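Local coordinates for protein tannase (Lactobacillus plantarum, PDB 3WA7) that catalyses the hydrolysis of galloyl ester bonds in tannins, probably releasing gallic acid by the serine-esterase chemistry of the alpha/beta-hydrolases, at residues N46-A51 and A83-R88; W226-P231 and R341-P346; K409-R414 and H437-D442. All blocks are in the same frame, centred on the assembly; numbering follows the deposited sequence.

Contact 1: residues N46-A51 and A83-R88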
loop_
_atom_site.group_PDB
_atom_site.type_symbol
_atom_site.label_atom_id
_atom_site.label_comp_id
_atom_site.label_asym_id
_atom_site.label_seq_id
_atom_site.Cartn_x
_atom_site.Cartn_y
_atom_site.Cartn_z
ATOM N N ASN A 46 18.262 2.135 6.477
ATOM C CA ASN A 46 19.201 3.148 6.022
ATOM C C ASN A 46 18.638 4.517 6.372
ATOM O O ASN A 46 17.432 4.744 6.274
ATOM C CB ASN A 46 19.406 3.077 4.505
ATOM C CG ASN A 46 20.003 1.765 4.051
ATOM O OD1 ASN A 46 20.766 1.128 4.776
ATOM N ND2 ASN A 46 19.680 1.365 2.825
ATOM N N VAL A 47 19.521 5.427 6.770
ATOM C CA VAL A 47 19.130 6.781 7.136
ATOM C C VAL A 47 19.796 7.787 6.202
ATOM O O VAL A 47 21.008 7.742 5.999
ATOM C CB VAL A 47 19.557 7.102 8.583
ATOM C CG1 VAL A 47 19.158 8.521 8.946
ATOM C CG2 VAL A 47 18.919 6.110 9.539
ATOM N N PHE A 48 19.000 8.689 5.636
ATOM C CA PHE A 48 19.522 9.709 4.734
ATOM C C PHE A 48 19.079 11.081 5.225
ATOM O O PHE A 48 17.896 11.315 5.474
ATOM C CB PHE A 48 19.045 9.443 3.309
ATOM C CG PHE A 48 19.380 8.065 2.826
ATOM C CD1 PHE A 48 18.419 7.059 2.832
ATOM C CD2 PHE A 48 20.676 7.755 2.427
ATOM C CE1 PHE A 48 18.744 5.761 2.450
ATOM C CE2 PHE A 48 21.013 6.456 2.041
ATOM C CZ PHE A 48 20.043 5.457 2.053
ATOM N N VAL A 49 20.046 11.982 5.357
ATOM C CA VAL A 49 19.784 13.313 5.885
ATOM C C VAL A 49 20.327 14.446 5.025
ATOM O O VAL A 49 21.481 14.409 4.603
ATOM C CB VAL A 49 20.419 13.450 7.292
ATOM C CG1 VAL A 49 20.062 14.796 7.905
ATOM C CG2 VAL A 49 19.965 12.301 8.189
ATOM N N PRO A 50 19.497 15.466 4.747
ATOM C CA PRO A 50 19.974 16.593 3.938
ATOM C C PRO A 50 21.193 17.179 4.651
ATOM O O PRO A 50 21.180 17.341 5.871
ATOM C CB PRO A 50 18.782 17.544 3.945
ATOM C CG PRO A 50 17.609 16.583 3.956
ATOM C CD PRO A 50 18.049 15.574 5.001
ATOM N N ALA A 51 22.237 17.495 3.894
ATOM C CA ALA A 51 23.466 18.029 4.472
ATOM C C ALA A 51 23.259 19.232 5.391
ATOM O O ALA A 51 23.979 19.396 6.377
ATOM C CB ALA A 51 24.448 18.392 3.356
ATOM N N ALA A 83 16.012 -2.530 2.062
ATOM C CA ALA A 83 16.197 -1.136 2.462
ATOM C C ALA A 83 16.585 -0.343 1.218
ATOM O O ALA A 83 17.514 -0.717 0.503
ATOM C CB ALA A 83 17.296 -1.036 3.522
ATOM N N ASP A 84 15.880 0.757 0.969
ATOM C CA ASP A 84 16.132 1.576 -0.213
ATOM C C ASP A 84 17.310 2.536 -0.046
ATOM O O ASP A 84 17.837 2.713 1.052
ATOM C CB ASP A 84 14.873 2.370 -0.577
ATOM C CG ASP A 84 14.654 2.465 -2.080
ATOM O OD1 ASP A 84 15.600 2.188 -2.848
ATOM O OD2 ASP A 84 13.535 2.827 -2.497
ATOM N N ASP A 85 17.700 3.172 -1.147
ATOM C CA ASP A 85 18.834 4.089 -1.144
ATOM C C ASP A 85 18.644 5.054 -2.314
ATOM O O ASP A 85 18.187 4.643 -3.381
ATOM C CB ASP A 85 20.116 3.271 -1.336
ATOM C CG ASP A 85 21.379 4.071 -1.100
ATOM O OD1 ASP A 85 21.602 5.077 -1.804
ATOM O OD2 ASP A 85 22.158 3.673 -0.210
ATOM N N PRO A 86 18.975 6.345 -2.132
ATOM C CA PRO A 86 18.795 7.274 -3.253
ATOM C C PRO A 86 19.711 6.950 -4.435
ATOM O O PRO A 86 19.510 7.455 -5.539
ATOM C CB PRO A 86 19.098 8.638 -2.629
ATOM C CG PRO A 86 20.075 8.310 -1.541
ATOM C CD PRO A 86 19.485 7.047 -0.941
ATOM N N GLN A 87 20.704 6.095 -4.201
ATOM C CA GLN A 87 21.641 5.702 -5.252
ATOM C C GLN A 87 21.355 4.290 -5.765
ATOM O O GLN A 87 22.099 3.759 -6.588
ATOM C CB GLN A 87 23.086 5.783 -4.741
ATOM C CG GLN A 87 23.466 7.146 -4.160
ATOM C CD GLN A 87 24.943 7.260 -3.815
ATOM O OE1 GLN A 87 25.515 6.391 -3.148
ATOM N NE2 GLN A 87 25.569 8.347 -4.260
ATOM N N ARG A 88 20.277 3.684 -5.276
ATOM C CA ARG A 88 19.894 2.341 -5.700
ATOM C C ARG A 88 19.227 2.425 -7.073
ATOM O O ARG A 88 18.489 3.369 -7.355
ATOM C CB ARG A 88 18.925 1.723 -4.682
ATOM C CG ARG A 88 18.414 0.324 -5.044
ATOM C CD ARG A 88 17.428 -0.191 -3.992
ATOM N NE ARG A 88 16.747 -1.419 -4.405
ATOM C CZ ARG A 88 17.236 -2.647 -4.252
ATOM N NH1 ARG A 88 18.418 -2.832 -3.687
ATOM N NH2 ARG A 88 16.539 -3.695 -4.672
#
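N46 and A83 mark the point where the two backbones come nearest, with their CA atoms 6.3 Å apart. From there the extended strand of N46-A51 and the irregular loop A83-R88 diverge, and no backbone-to-backbone hydrogen bond joins them. The loop is shaped by a type I turn from D85 to R88, closed by R88 N on D85 O, and by an Asx turn in which D85 OD1 accepts from Q87 N through its anti lone pair. N46 bridges the gap with its amide: ND2 donates to D84 O at 2.9 Å, nearly straight at 171°. The acceptor lies in the amide plane of N46, whereas the donor stands above the carbonyl plane of D84. N31 N on strand 22-33 binds the other end of the amide, OD1, so the side chain is fixed against flipping. F48 points the same way, its CG anti to the carbonyl carbon (chi1 -55°), which sends the ring to the turn, one face against P86. P86 CD sits over the ring centre, 3.4 Å from the centroid, in a CH-pi contact. D84 O and D85 OD2 approach the ring edge instead, OD2 lying 3.6 Å from F48 CZ with its carboxylate steeply inclined to the ring; its stronger partner is R30, by a salt bridge. With an alanine at F48, P86 would probably lose the face it rests on and a gap would open between strand and turn. Helix 95-103 packs against both residues, L102 touching F48 and I98 touching P86. The contact joins the antiparallel strand near the start of an alpha/beta-hydrolase sheet to the loop that leads from strand 69-72 into the helix packed on that sheet.

Contact 2: residues W226-P231 and R341-P346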
loop_
_atom_site.group_PDB
_atom_site.type_symbol
_atom_site.label_atom_id
_atom_site.label_comp_id
_atom_site.label_asym_id
_atom_site.label_seq_id
_atom_site.Cartn_x
_atom_site.Cartn_y
_atom_site.Cartn_z
ATOM N N TRP A 226 -9.708 -12.747 -19.036
ATOM C CA TRP A 226 -8.772 -11.988 -18.218
ATOM C C TRP A 226 -7.453 -11.846 -18.962
ATOM O O TRP A 226 -7.106 -12.681 -19.799
ATOM C CB TRP A 226 -8.555 -12.654 -16.853
ATOM C CG TRP A 226 -8.225 -14.116 -16.896
ATOM C CD1 TRP A 226 -9.109 -15.158 -16.874
ATOM C CD2 TRP A 226 -6.918 -14.698 -16.947
ATOM N NE1 TRP A 226 -8.432 -16.354 -16.904
ATOM C CE2 TRP A 226 -7.085 -16.101 -16.951
ATOM C CE3 TRP A 226 -5.619 -14.172 -16.990
ATOM C CZ2 TRP A 226 -6.002 -16.985 -16.997
ATOM C CZ3 TRP A 226 -4.539 -15.053 -17.035
ATOM C CH2 TRP A 226 -4.741 -16.445 -17.038
ATOM N N HIS A 227 -6.721 -10.782 -18.652
ATOM C CA HIS A 227 -5.450 -10.499 -19.310
ATOM C C HIS A 227 -4.453 -9.912 -18.323
ATOM O O HIS A 227 -4.772 -8.966 -17.609
ATOM C CB HIS A 227 -5.678 -9.492 -20.441
ATOM C CG HIS A 227 -6.782 -9.876 -21.374
ATOM N ND1 HIS A 227 -6.581 -10.686 -22.472
ATOM C CD2 HIS A 227 -8.110 -9.617 -21.336
ATOM C CE1 HIS A 227 -7.738 -10.908 -23.068
ATOM N NE2 HIS A 227 -8.682 -10.271 -22.399
ATOM N N ARG A 228 -3.245 -10.467 -18.287
ATOM C CA ARG A 228 -2.216 -9.957 -17.389
ATOM C C ARG A 228 -0.837 -10.325 -17.914
ATOM O O ARG A 228 -0.708 -10.925 -18.980
ATOM C CB ARG A 228 -2.405 -10.531 -15.978
ATOM C CG ARG A 228 -2.186 -12.033 -15.875
ATOM C CD ARG A 228 -2.776 -12.602 -14.587
ATOM N NE ARG A 228 -2.152 -12.059 -13.381
ATOM C CZ ARG A 228 -2.573 -12.319 -12.145
ATOM N NH1 ARG A 228 -3.622 -13.111 -11.952
ATOM N NH2 ARG A 228 -1.944 -11.797 -11.100
ATOM N N TYR A 229 0.192 -9.942 -17.170
ATOM C CA TYR A 229 1.561 -10.264 -17.542
ATOM C C TYR A 229 2.179 -11.011 -16.370
ATOM O O TYR A 229 2.137 -10.534 -15.234
ATOM C CB TYR A 229 2.372 -8.995 -17.835
ATOM C CG TYR A 229 1.991 -8.304 -19.127
ATOM C CD1 TYR A 229 0.885 -7.458 -19.190
ATOM C CD2 TYR A 229 2.715 -8.527 -20.299
ATOM C CE1 TYR A 229 0.506 -6.853 -20.389
ATOM C CE2 TYR A 229 2.344 -7.929 -21.504
ATOM C CZ TYR A 229 1.239 -7.093 -21.541
ATOM O OH TYR A 229 0.859 -6.504 -22.727
ATOM N N GLN A 230 2.731 -12.189 -16.637
ATOM C CA GLN A 230 3.350 -12.970 -15.577
ATOM C C GLN A 230 4.866 -12.938 -15.708
ATOM O O GLN A 230 5.413 -13.108 -16.799
ATOM C CB GLN A 230 2.865 -14.422 -15.606
ATOM C CG GLN A 230 3.365 -15.231 -16.787
ATOM C CD GLN A 230 3.128 -16.719 -16.609
ATOM O OE1 GLN A 230 1.989 -17.168 -16.474
ATOM N NE2 GLN A 230 4.208 -17.492 -16.606
ATOM N N PRO A 231 5.565 -12.709 -14.591
ATOM C CA PRO A 231 7.027 -12.664 -14.618
ATOM C C PRO A 231 7.608 -14.015 -15.011
ATOM O O PRO A 231 7.063 -15.061 -14.660
ATOM C CB PRO A 231 7.380 -12.262 -13.188
ATOM C CG PRO A 231 6.270 -12.869 -12.388
ATOM C CD PRO A 231 5.058 -12.523 -13.220
ATOM N N ARG A 341 -10.438 -7.188 -17.436
ATOM C CA ARG A 341 -10.235 -7.900 -16.185
ATOM C C ARG A 341 -8.801 -8.418 -16.192
ATOM O O ARG A 341 -8.317 -8.900 -17.214
ATOM C CB ARG A 341 -11.213 -9.078 -16.095
ATOM C CG ARG A 341 -10.880 -10.098 -15.011
ATOM C CD ARG A 341 -11.621 -11.410 -15.246
ATOM N NE ARG A 341 -13.012 -11.374 -14.803
ATOM C CZ ARG A 341 -13.408 -11.583 -13.550
ATOM N NH1 ARG A 341 -12.517 -11.846 -12.602
ATOM N NH2 ARG A 341 -14.698 -11.540 -13.245
HETATM N N MSE A 342 -8.129 -8.325 -15.052
HETATM C CA MSE A 342 -6.752 -8.784 -14.944
HETATM C C MSE A 342 -6.648 -10.173 -14.329
HETATM O O MSE A 342 -6.030 -11.072 -14.900
HETATM C CB MSE A 342 -5.945 -7.806 -14.091
HETATM C CG MSE A 342 -4.489 -8.183 -13.929
HETATM SE SE MSE A 342 -3.636 -7.110 -12.579
HETATM C CE MSE A 342 -2.216 -8.323 -12.097
ATOM N N LYS A 343 -7.264 -10.340 -13.163
ATOM C CA LYS A 343 -7.212 -11.599 -12.429
ATOM C C LYS A 343 -8.424 -12.508 -12.606
ATOM O O LYS A 343 -9.529 -12.046 -12.893
ATOM C CB LYS A 343 -7.010 -11.299 -10.942
ATOM C CG LYS A 343 -5.745 -10.500 -10.656
ATOM C CD LYS A 343 -5.653 -10.098 -9.196
ATOM C CE LYS A 343 -4.347 -9.370 -8.911
ATOM N NZ LYS A 343 -4.229 -8.984 -7.475
ATOM N N ALA A 344 -8.196 -13.806 -12.421
ATOM C CA ALA A 344 -9.250 -14.810 -12.539
ATOM C C ALA A 344 -10.068 -14.870 -11.249
ATOM O O ALA A 344 -10.037 -13.934 -10.450
ATOM C CB ALA A 344 -8.638 -16.175 -12.844
ATOM N N VAL A 345 -10.781 -15.974 -11.040
ATOM C CA VAL A 345 -11.632 -16.123 -9.861
ATOM C C VAL A 345 -11.322 -17.366 -9.021
ATOM O O VAL A 345 -11.279 -18.479 -9.545
ATOM C CB VAL A 345 -13.122 -16.194 -10.282
ATOM C CG1 VAL A 345 -14.020 -16.181 -9.053
ATOM C CG2 VAL A 345 -13.457 -15.038 -11.206
ATOM N N PRO A 346 -11.071 -17.190 -7.711
ATOM C CA PRO A 346 -11.055 -15.918 -6.982
ATOM C C PRO A 346 -9.760 -15.190 -7.335
ATOM O O PRO A 346 -8.746 -15.831 -7.613
ATOM C CB PRO A 346 -11.085 -16.353 -5.516
ATOM C CG PRO A 346 -11.752 -17.703 -5.560
ATOM C CD PRO A 346 -11.110 -18.323 -6.767
#
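The indole of W226 is overlapped by A344, whose CB lies over one face, offset toward the rim and 4.2 Å from the centroid of the five-membered ring, a CH-pi contact. At the root of the same side chain, W226 CB packs against R341 CD at 3.7 Å. The arginine turns its guanidinium back on its own loop, where NH1 donates to K343 O in the plane of the group at 169°, while NH2 forms a salt bridge with E217. One hydrogen bond spans the backbones, from H227 N to R341 O at 2.9 Å; M342 CA adds a CA-H...O contact to H227 O, 3.3 Å away, and that oxygen also accepts from R420. R228 meets the middle of the loop, M342 and K343. Its CG stands between backbone N and carbonyl carbon (chi1 66°), and a bend at chi3 lays the guanidinium flat over K343 CG, which is 3.6 Å from R228 NH1. The methyl CE of M342, a selenomethionine introduced by labelling, reaches R228 NH2 at 3.6 Å. M342 O is buried here among the carbons of W226 and R228 and finds no polar partner in the model. R228 NH2 and K343 NZ, two like charges, remain 5.1 Å apart; the lysine side chain lies near the probable nucleophile elbow without touching it, and its amine binds D421 O and a glycerol that probably came from the crystallisation liquor. The R228 guanidinium thus meets apolar partners, K343 CG and M342 CE, which offer its N-H groups no acceptor, and a single backbone bond joins the segments.

Contact 3: residues K409-R414 and H437-D442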
loop_
_atom_site.group_PDB
_atom_site.type_symbol
_atom_site.label_atom_id
_atom_site.label_comp_id
_atom_site.label_asym_id
_atom_site.label_seq_id
_atom_site.Cartn_x
_atom_site.Cartn_y
_atom_site.Cartn_z
ATOM N N LYS A 409 -3.667 10.795 11.979
ATOM C CA LYS A 409 -4.763 11.701 11.661
ATOM C C LYS A 409 -4.809 12.194 10.215
ATOM O O LYS A 409 -5.819 12.750 9.783
ATOM C CB LYS A 409 -4.725 12.904 12.609
ATOM C CG LYS A 409 -4.784 12.526 14.088
ATOM C CD LYS A 409 -6.010 11.664 14.395
ATOM C CE LYS A 409 -6.014 11.199 15.846
ATOM N NZ LYS A 409 -7.203 10.358 16.163
ATOM N N HIS A 410 -3.737 11.966 9.463
ATOM C CA HIS A 410 -3.662 12.445 8.080
ATOM C C HIS A 410 -3.358 11.338 7.080
ATOM O O HIS A 410 -2.361 10.624 7.220
ATOM C CB HIS A 410 -2.586 13.527 7.990
ATOM C CG HIS A 410 -2.663 14.536 9.093
ATOM N ND1 HIS A 410 -3.685 15.455 9.190
ATOM C CD2 HIS A 410 -1.870 14.739 10.172
ATOM C CE1 HIS A 410 -3.519 16.180 10.283
ATOM N NE2 HIS A 410 -2.426 15.766 10.897
ATOM N N TRP A 411 -4.201 11.228 6.053
ATOM C CA TRP A 411 -4.056 10.191 5.032
ATOM C C TRP A 411 -4.120 10.697 3.593
ATOM O O TRP A 411 -4.925 11.571 3.266
ATOM C CB TRP A 411 -5.163 9.139 5.188
ATOM C CG TRP A 411 -5.201 8.463 6.515
ATOM C CD1 TRP A 411 -5.473 9.040 7.722
ATOM C CD2 TRP A 411 -4.929 7.082 6.783
ATOM N NE1 TRP A 411 -5.382 8.105 8.724
ATOM C CE2 TRP A 411 -5.050 6.895 8.176
ATOM C CE3 TRP A 411 -4.597 5.984 5.980
ATOM C CZ2 TRP A 411 -4.847 5.650 8.790
ATOM C CZ3 TRP A 411 -4.396 4.745 6.589
ATOM C CH2 TRP A 411 -4.522 4.592 7.983
ATOM N N ARG A 412 -3.280 10.124 2.736
ATOM C CA ARG A 412 -3.275 10.454 1.314
ATOM C C ARG A 412 -3.271 9.123 0.573
ATOM O O ARG A 412 -2.318 8.343 0.667
ATOM C CB ARG A 412 -2.048 11.275 0.913
ATOM C CG ARG A 412 -2.084 11.699 -0.559
ATOM C CD ARG A 412 -0.959 12.669 -0.899
ATOM N NE ARG A 412 -1.096 13.248 -2.236
ATOM C CZ ARG A 412 -0.734 12.646 -3.365
ATOM N NH1 ARG A 412 -0.205 11.431 -3.339
ATOM N NH2 ARG A 412 -0.893 13.268 -4.526
ATOM N N ILE A 413 -4.349 8.863 -0.152
ATOM C CA ILE A 413 -4.494 7.614 -0.880
ATOM C C ILE A 413 -4.701 7.839 -2.370
ATOM O O ILE A 413 -5.454 8.727 -2.773
ATOM C CB ILE A 413 -5.704 6.821 -0.347
ATOM C CG1 ILE A 413 -5.559 6.609 1.165
ATOM C CG2 ILE A 413 -5.834 5.497 -1.091
ATOM C CD1 ILE A 413 -6.767 5.966 1.806
ATOM N N ARG A 414 -4.023 7.027 -3.177
ATOM C CA ARG A 414 -4.136 7.101 -4.628
ATOM C C ARG A 414 -4.241 5.696 -5.215
ATOM O O ARG A 414 -3.608 4.760 -4.724
ATOM C CB ARG A 414 -2.913 7.806 -5.236
ATOM C CG ARG A 414 -2.820 9.301 -4.957
ATOM C CD ARG A 414 -3.908 10.067 -5.705
ATOM N NE ARG A 414 -3.818 11.515 -5.514
ATOM C CZ ARG A 414 -4.201 12.163 -4.416
ATOM N NH1 ARG A 414 -4.710 11.503 -3.383
ATOM N NH2 ARG A 414 -4.089 13.485 -4.357
ATOM N N HIS A 437 -14.965 8.513 10.037
ATOM C CA HIS A 437 -14.484 8.523 11.411
ATOM C C HIS A 437 -13.697 9.767 11.797
ATOM O O HIS A 437 -13.024 9.790 12.829
ATOM C CB HIS A 437 -13.682 7.251 11.699
ATOM C CG HIS A 437 -14.533 6.019 11.784
ATOM N ND1 HIS A 437 -14.995 5.352 10.669
ATOM C CD2 HIS A 437 -15.057 5.372 12.852
ATOM C CE1 HIS A 437 -15.767 4.349 11.047
ATOM N NE2 HIS A 437 -15.823 4.339 12.365
ATOM N N GLY A 438 -13.790 10.801 10.964
ATOM C CA GLY A 438 -13.132 12.062 11.259
ATOM C C GLY A 438 -11.669 12.246 10.910
ATOM O O GLY A 438 -11.073 13.252 11.297
ATOM N N TYR A 439 -11.078 11.302 10.188
ATOM C CA TYR A 439 -9.672 11.438 9.824
ATOM C C TYR A 439 -9.493 12.245 8.548
ATOM O O TYR A 439 -10.366 12.254 7.678
ATOM C CB TYR A 439 -9.027 10.058 9.661
ATOM C CG TYR A 439 -9.071 9.233 10.924
ATOM C CD1 TYR A 439 -10.022 8.228 11.091
ATOM C CD2 TYR A 439 -8.191 9.490 11.974
ATOM C CE1 TYR A 439 -10.098 7.498 12.269
ATOM C CE2 TYR A 439 -8.261 8.766 13.164
ATOM C CZ TYR A 439 -9.216 7.773 13.303
ATOM O OH TYR A 439 -9.292 7.055 14.475
ATOM N N GLY A 440 -8.364 12.942 8.454
ATOM C CA GLY A 440 -8.077 13.729 7.271
ATOM C C GLY A 440 -7.727 12.780 6.142
ATOM O O GLY A 440 -6.878 11.901 6.306
ATOM N N ILE A 441 -8.379 12.944 4.998
ATOM C CA ILE A 441 -8.120 12.069 3.865
ATOM C C ILE A 441 -8.117 12.802 2.528
ATOM O O ILE A 441 -9.069 13.500 2.176
ATOM C CB ILE A 441 -9.156 10.897 3.832
ATOM C CG1 ILE A 441 -9.052 10.120 2.517
ATOM C CG2 ILE A 441 -10.562 11.436 4.053
ATOM C CD1 ILE A 441 -7.731 9.390 2.329
ATOM N N ASP A 442 -7.010 12.660 1.808
ATOM C CA ASP A 442 -6.835 13.252 0.488
ATOM C C ASP A 442 -6.843 12.032 -0.422
ATOM O O ASP A 442 -5.926 11.208 -0.372
ATOM C CB ASP A 442 -5.492 13.975 0.402
ATOM C CG ASP A 442 -5.282 14.648 -0.934
ATOM O OD1 ASP A 442 -5.448 13.975 -1.969
ATOM O OD2 ASP A 442 -4.948 15.853 -0.953
HETATM O O HOH W 1 -2.273 15.682 -2.506
#
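I441 supplies the main bump of this interface: its CD1 drops into the hollow between W411 and I413, 3.9 Å from W411 CB and, in one of the two conformers of I413, 3.6 Å from I413 CD1. L434 of helix 425-436 touches all three side chains and closes the hollow. Toward the start of both segments, Y439 runs alongside W411, both pointing the same way, with Y439 CB 4.2 Å from W411 CD1. A bend at chi2 (-55°) brings the end of K409 back to the tyrosine ring, where NZ comes within 3.6 Å of Y439 CE2. G440 puts no side chain on the face carrying H410 and R412; a CB there would be tight against K409 O and close to H410 ND1. The strands themselves pair in parallel, H410 beside G440 and R412 beside D442, through four backbone bonds that start with G440 N to K409 O. At the far end D442 OD1 is gripped by R414 NH1 and NH2 from the same side of the carboxylate plane, the salt bridge measuring 2.8 Å at NH2. R412 CZ lies over one face of the R414 guanidinium, offset toward its rim. R412 has its own salt bridge with D456, whose pairing with R414 is long and weak, and a water joins R412 NE to D442 OD2. G438, at positive phi, ends helix 425-436 in a Schellman motif just before the second strand. Strand 410-414, that helix and strand 440-444 form a beta-alpha-beta crossover, the unit that completes the edge of an alpha/beta-hydrolase sheet.

In the fold
The three contacts follow one another in series along the chain and do not touch. Contacts 1 and 3 reach the same mixed sheet, their centres about 27 Å apart: contact 1 involves strand 44-50 in its antiparallel part, contact 3 the parallel pair ending at edge strand 440-444. Contact 2 lies apart from that sheet, in the long insertion between strands 199-203 and 410-414, where the hairpin of strands 225-232 and 241-249 meets the loop after helix 332-339. Its centre is about 35 Å from that of contact 1 and about 30 Å from that of contact 3, which lies on the opposite side of the chain's centre. Two contacts therefore belong to the hydrolase sheet and the third to the inserted region, M342 lying near the probable Ser-His-Asp triad.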